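Local atomic coordinates of 2-dehydropantoate 2-reductase, putative (Enterococcus faecalis, PDB entry 2EW2), a protein that probably catalyses the NADPH-dependent reduction of ketopantoate (2-dehydropantoate) to pantoate, the second step in making pantoate for pantothenate. Residues Q85-M90 against E114-K119; E154-S159 against N183-I188. All coordinates share one frame; numbering follows the deposited sequence.

Overall arrangement
Both contacts close a loop between segments 24 residues apart, and they follow one another along the chain without nesting or crossing. Residues 85-90, on the helix after strand 77-80, come first; the chain then runs through strand 103-106 and returns to them at 114-119, completing contact 1 on one face of the Rossmann-type sheet. Strand 126-131 leads on, and contact 2 opens at the end of strand 151-155. Helix 161-173 and edge strand 178-180 separate it from 183-188, where the C-terminal helical region begins. The centres lie about 18 Å apart, yet the two contacts touch where Glu114 CB packs on Ile156 CD1 at 3.7 Å.

Contact 1: residues Q85-M90 against E114-K119; sequences QQLDAM and EDVLEK
Val116 lays its CG1 methyl against the backbone of helix 84-94 at Asp88, 3.7 Å from Asp88 CA, and the same methyl also reaches Asp88 CB. This branch stands anti to the backbone N (chi1 160°), which directs it across the gap, where the two CA atoms of Asp88 and Val116 are just 6.0 Å apart. Beside it Leu87 closes the apolar part: its CD2 sits 4.0 Å from Val116 CG1 and 4.2 Å from Leu117 CD2, the two leucine side chains crossing at about a right angle. Leu117 continues inward onto Val104 and Cys106 of strand 103-106.

At the more exposed margin Lys119, its chain bent at chi3 (-80°), brings NZ to Asp88 OD1 at 2.8 Å in a salt bridge. The ammonium comes to the syn side of that oxygen, 27° out of the carboxylate plane. Tyr120 OH hydrogen-bonds to OD1 as well, so one carboxylate oxygen is held by two partners, which probably stabilises its negative charge. A small leucine-valine cluster with a salt bridge on its outer side joins helix 84-94 to the short helix 114-117, which flank the parallel strands 77-80 and 103-106 of the Rossmann-type domain.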
loop_
_atom_site.group_PDB
_atom_site.type_symbol
_atom_site.label_atom_id
_atom_site.label_comp_id
_atom_site.label_asym_id
_atom_site.label_seq_id
_atom_site.Cartn_x
_atom_site.Cartn_y
_atom_site.Cartn_z
ATOM N N GLN B 85 8.634 5.208 -21.821
ATOM C CA GLN B 85 7.607 4.303 -22.340
ATOM C C GLN B 85 7.946 3.763 -23.733
ATOM O O GLN B 85 7.412 2.739 -24.148
ATOM C CB GLN B 85 6.245 5.029 -22.379
ATOM C CG GLN B 85 5.628 5.343 -21.001
ATOM C CD GLN B 85 6.200 6.596 -20.297
ATOM O OE1 GLN B 85 7.109 7.270 -20.793
ATOM N NE2 GLN B 85 5.646 6.903 -19.119
ATOM N N GLN B 86 8.818 4.461 -24.457
ATOM C CA GLN B 86 9.207 4.054 -25.806
ATOM C C GLN B 86 10.697 3.708 -25.949
ATOM O O GLN B 86 11.155 3.352 -27.041
ATOM C CB GLN B 86 8.837 5.151 -26.796
ATOM C CG GLN B 86 7.331 5.299 -26.999
ATOM C CD GLN B 86 6.911 6.742 -27.164
ATOM O OE1 GLN B 86 7.687 7.589 -27.639
ATOM N NE2 GLN B 86 5.669 7.044 -26.768
ATOM N N LEU B 87 11.440 3.817 -24.851
ATOM C CA LEU B 87 12.880 3.613 -24.855
ATOM C C LEU B 87 13.273 2.209 -25.297
ATOM O O LEU B 87 14.208 2.038 -26.077
ATOM C CB LEU B 87 13.463 3.887 -23.459
ATOM C CG LEU B 87 14.991 3.926 -23.333
ATOM C CD1 LEU B 87 15.556 5.191 -24.018
ATOM C CD2 LEU B 87 15.387 3.838 -21.866
ATOM N N ASP B 88 12.581 1.199 -24.779
ATOM C CA ASP B 88 12.959 -0.158 -25.104
ATOM C C ASP B 88 12.773 -0.433 -26.593
ATOM O O ASP B 88 13.672 -0.957 -27.234
ATOM C CB ASP B 88 12.215 -1.179 -24.242
ATOM C CG ASP B 88 12.574 -2.604 -24.606
ATOM O OD1 ASP B 88 13.561 -3.128 -24.068
ATOM O OD2 ASP B 88 11.870 -3.195 -25.445
ATOM N N ALA B 89 11.625 -0.044 -27.143
ATOM C CA ALA B 89 11.340 -0.262 -28.560
ATOM C C ALA B 89 12.272 0.551 -29.459
ATOM O O ALA B 89 12.681 0.079 -30.512
ATOM C CB ALA B 89 9.887 0.068 -28.865
HETATM N N MSE B 90 12.619 1.765 -29.029
HETATM C CA MSE B 90 13.591 2.591 -29.733
HETATM C C MSE B 90 14.978 1.935 -29.786
HETATM O O MSE B 90 15.614 1.899 -30.843
HETATM C CB MSE B 90 13.688 3.984 -29.086
HETATM C CG MSE B 90 14.916 4.790 -29.502
HETATM SE SE MSE B 90 14.841 5.407 -31.379
HETATM C CE MSE B 90 13.432 6.853 -31.230
ATOM N N GLU B 114 19.151 2.540 -17.394
ATOM C CA GLU B 114 20.301 1.676 -17.689
ATOM C C GLU B 114 19.913 0.197 -17.809
ATOM O O GLU B 114 20.558 -0.555 -18.533
ATOM C CB GLU B 114 21.424 1.858 -16.640
ATOM C CG GLU B 114 21.039 1.537 -15.174
ATOM C CD GLU B 114 20.316 2.679 -14.449
ATOM O OE1 GLU B 114 20.053 3.739 -15.068
ATOM O OE2 GLU B 114 19.993 2.521 -13.243
ATOM N N ASP B 115 18.853 -0.219 -17.116
ATOM C CA ASP B 115 18.446 -1.620 -17.145
ATOM C C ASP B 115 17.820 -1.988 -18.485
ATOM O O ASP B 115 17.935 -3.110 -18.931
ATOM C CB ASP B 115 17.497 -1.939 -15.989
ATOM C CG ASP B 115 18.140 -1.690 -14.617
ATOM O OD1 ASP B 115 19.390 -1.762 -14.512
ATOM O OD2 ASP B 115 17.403 -1.417 -13.643
ATOM N N VAL B 116 17.165 -1.034 -19.135
ATOM C CA VAL B 116 16.679 -1.258 -20.496
ATOM C C VAL B 116 17.856 -1.168 -21.473
ATOM O O VAL B 116 18.028 -2.033 -22.341
ATOM C CB VAL B 116 15.575 -0.230 -20.888
ATOM C CG1 VAL B 116 15.421 -0.144 -22.398
ATOM C CG2 VAL B 116 14.235 -0.590 -20.250
ATOM N N LEU B 117 18.661 -0.114 -21.322
ATOM C CA LEU B 117 19.750 0.189 -22.252
ATOM C C LEU B 117 20.758 -0.951 -22.321
ATOM O O LEU B 117 21.234 -1.284 -23.410
ATOM C CB LEU B 117 20.434 1.537 -21.906
ATOM C CG LEU B 117 19.562 2.798 -22.045
ATOM C CD1 LEU B 117 20.247 4.060 -21.511
ATOM C CD2 LEU B 117 19.121 2.995 -23.499
ATOM N N GLU B 118 21.050 -1.572 -21.179
ATOM C CA GLU B 118 22.071 -2.626 -21.124
ATOM C C GLU B 118 21.703 -3.895 -21.916
ATOM O O GLU B 118 22.559 -4.733 -22.182
ATOM C CB GLU B 118 22.501 -2.943 -19.680
ATOM C CG GLU B 118 21.576 -3.882 -18.921
ATOM C CD GLU B 118 21.987 -4.073 -17.455
ATOM O OE1 GLU B 118 23.203 -3.919 -17.145
ATOM O OE2 GLU B 118 21.090 -4.379 -16.612
ATOM N N LYS B 119 20.436 -4.007 -22.314
ATOM C CA LYS B 119 20.015 -5.065 -23.225
ATOM C C LYS B 119 20.589 -4.873 -24.627
ATOM O O LYS B 119 20.715 -5.832 -25.384
ATOM C CB LYS B 119 18.492 -5.106 -23.309
ATOM C CG LYS B 119 17.797 -5.469 -22.008
ATOM C CD LYS B 119 16.434 -6.073 -22.300
ATOM C CE LYS B 119 15.411 -5.020 -22.589
ATOM N NZ LYS B 119 14.142 -5.641 -23.087
#

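Contact 2: residues E154-S159 against N183-I188; sequences ENIDPS and NVRYSI
Glu154 and Arg185 meet through a side-chain-to-backbone hydrogen bond: Arg185 N donates to Glu154 OE1 at 3.1 Å, almost straight at 176° and nearly along the C-O axis of the carboxylate. With CG anti to the backbone N (chi1 -175°) and the chain extended beyond it, Glu154 reaches from its strand to the first turn of helix 184-195, where the helix dipole would probably favour its negative charge.

Two waters extend the polar network. One bridges Glu154 OE1 and Tyr186 N; the other donates to Glu154 OE2 and Asn155 O, both at 2.7 Å, and accepts from Arg185 NH1. No direct salt bridge forms; the second water links Glu154 OE2 to Arg185 NH1, the carboxylate and guanidinium planes lying 61° apart, while Arg185 NH2 donates a hydrogen bond to Glu236 O.

Van der Waals contacts fill in around these bonds. Glu154 CB rests on Val184 CB at 3.8 Å, and the Arg185 methylenes lie across the glutamate, with CG 3.5 Å from OE1. Arg185 CD also meets Ile156 CG1 at 4.0 Å, and Ile156 O sits 4.0 Å above the guanidinium plane, offset toward its rim. A strand carboxylate meeting the N-terminal turn of a helix here joins the C-terminal end of strand 151-155, next to the edge strand of the Rossmann-type sheet, to helix 184-195, in the C-terminal 6PGD-like region of ketopantoate reductases.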
loop_
_atom_site.group_PDB
_atom_site.type_symbol
_atom_site.label_atom_id
_atom_site.label_comp_id
_atom_site.label_asym_id
_atom_site.label_seq_id
_atom_site.Cartn_x
_atom_site.Cartn_y
_atom_site.Cartn_z
ATOM N N GLU B 154 28.040 11.448 -16.264
ATOM C CA GLU B 154 28.818 10.531 -15.448
ATOM C C GLU B 154 28.722 9.153 -16.093
ATOM O O GLU B 154 27.654 8.762 -16.519
ATOM C CB GLU B 154 28.240 10.479 -14.015
ATOM C CG GLU B 154 29.078 9.644 -13.080
ATOM C CD GLU B 154 28.592 9.585 -11.637
ATOM O OE1 GLU B 154 27.494 10.092 -11.285
ATOM O OE2 GLU B 154 29.354 9.002 -10.832
ATOM N N ASN B 155 29.846 8.444 -16.192
ATOM C CA ASN B 155 29.848 7.014 -16.547
ATOM C C ASN B 155 29.297 6.208 -15.386
ATOM O O ASN B 155 29.611 6.491 -14.228
ATOM C CB ASN B 155 31.266 6.507 -16.853
ATOM C CG ASN B 155 32.262 6.870 -15.765
ATOM O OD1 ASN B 155 32.887 6.001 -15.150
ATOM N ND2 ASN B 155 32.406 8.163 -15.514
ATOM N N ILE B 156 28.488 5.206 -15.697
ATOM C CA ILE B 156 27.944 4.340 -14.667
ATOM C C ILE B 156 28.959 3.296 -14.226
ATOM O O ILE B 156 29.023 2.961 -13.045
ATOM C CB ILE B 156 26.641 3.655 -15.145
ATOM C CG1 ILE B 156 25.572 4.733 -15.385
ATOM C CG2 ILE B 156 26.194 2.567 -14.127
ATOM C CD1 ILE B 156 24.218 4.190 -15.821
ATOM N N ASP B 157 29.741 2.794 -15.181
ATOM C CA ASP B 157 30.741 1.746 -14.953
ATOM C C ASP B 157 32.139 2.386 -14.923
ATOM O O ASP B 157 32.423 3.249 -15.742
ATOM C CB ASP B 157 30.657 0.728 -16.098
ATOM C CG ASP B 157 31.534 -0.482 -15.874
ATOM O OD1 ASP B 157 32.761 -0.378 -16.109
ATOM O OD2 ASP B 157 30.996 -1.545 -15.481
ATOM N N PRO B 158 33.014 1.960 -13.994
ATOM C CA PRO B 158 34.322 2.640 -13.893
ATOM C C PRO B 158 35.169 2.605 -15.167
ATOM O O PRO B 158 35.986 3.509 -15.374
ATOM C CB PRO B 158 35.015 1.909 -12.731
ATOM C CG PRO B 158 34.319 0.597 -12.637
ATOM C CD PRO B 158 32.890 0.889 -12.984
ATOM N N SER B 159 34.954 1.603 -16.020
ATOM C CA SER B 159 35.633 1.502 -17.330
ATOM C C SER B 159 35.211 2.548 -18.341
ATOM O O SER B 159 35.918 2.766 -19.343
ATOM C CB SER B 159 35.370 0.134 -17.972
ATOM O OG SER B 159 36.143 -0.851 -17.302
ATOM N N ASN B 183 28.277 13.363 -9.115
ATOM C CA ASN B 183 27.053 13.426 -8.318
ATOM C C ASN B 183 25.799 13.155 -9.139
ATOM O O ASN B 183 24.702 13.175 -8.595
ATOM C CB ASN B 183 26.915 14.762 -7.549
ATOM C CG ASN B 183 25.899 14.675 -6.383
ATOM O OD1 ASN B 183 25.971 13.767 -5.547
ATOM N ND2 ASN B 183 24.955 15.614 -6.338
ATOM N N VAL B 184 25.960 12.891 -10.441
ATOM C CA VAL B 184 24.807 12.718 -11.342
ATOM C C VAL B 184 23.896 11.551 -10.910
ATOM O O VAL B 184 22.683 11.717 -10.753
ATOM C CB VAL B 184 25.240 12.541 -12.814
ATOM C CG1 VAL B 184 24.008 12.307 -13.709
ATOM C CG2 VAL B 184 25.996 13.757 -13.277
ATOM N N ARG B 185 24.489 10.381 -10.724
ATOM C CA ARG B 185 23.750 9.182 -10.313
ATOM C C ARG B 185 23.095 9.404 -8.953
ATOM O O ARG B 185 21.936 9.082 -8.787
ATOM C CB ARG B 185 24.672 7.954 -10.317
ATOM C CG ARG B 185 25.140 7.596 -11.746
ATOM C CD ARG B 185 26.159 6.463 -11.793
ATOM N NE ARG B 185 25.622 5.269 -11.155
ATOM C CZ ARG B 185 26.263 4.567 -10.228
ATOM N NH1 ARG B 185 27.508 4.892 -9.897
ATOM N NH2 ARG B 185 25.678 3.507 -9.671
ATOM N N TYR B 186 23.838 10.001 -8.017
ATOM C CA TYR B 186 23.316 10.341 -6.690
ATOM C C TYR B 186 22.107 11.278 -6.768
ATOM O O TYR B 186 21.078 11.033 -6.123
ATOM C CB TYR B 186 24.422 10.937 -5.782
ATOM C CG TYR B 186 23.939 11.153 -4.361
ATOM C CD1 TYR B 186 24.143 10.188 -3.386
ATOM C CD2 TYR B 186 23.220 12.306 -4.012
ATOM C CE1 TYR B 186 23.668 10.370 -2.081
ATOM C CE2 TYR B 186 22.738 12.494 -2.714
ATOM C CZ TYR B 186 22.954 11.526 -1.753
ATOM O OH TYR B 186 22.464 11.717 -0.455
ATOM N N SER B 187 22.208 12.343 -7.570
ATOM C CA SER B 187 21.115 13.302 -7.659
ATOM C C SER B 187 19.857 12.679 -8.260
ATOM O O SER B 187 18.740 12.979 -7.826
ATOM C CB SER B 187 21.533 14.551 -8.440
ATOM O OG SER B 187 21.471 14.280 -9.819
ATOM N N ILE B 188 20.042 11.810 -9.250
ATOM C CA ILE B 188 18.930 11.075 -9.842
ATOM C C ILE B 188 18.219 10.150 -8.828
ATOM O O ILE B 188 16.973 10.086 -8.788
ATOM C CB ILE B 188 19.403 10.303 -11.096
ATOM C CG1 ILE B 188 19.705 11.295 -12.228
ATOM C CG2 ILE B 188 18.401 9.187 -11.509
ATOM C CD1 ILE B 188 20.540 10.705 -13.342
HETATM O O HOH W 1 26.782 9.959 -8.301
HETATM O O HOH W 2 29.606 6.373 -11.494
#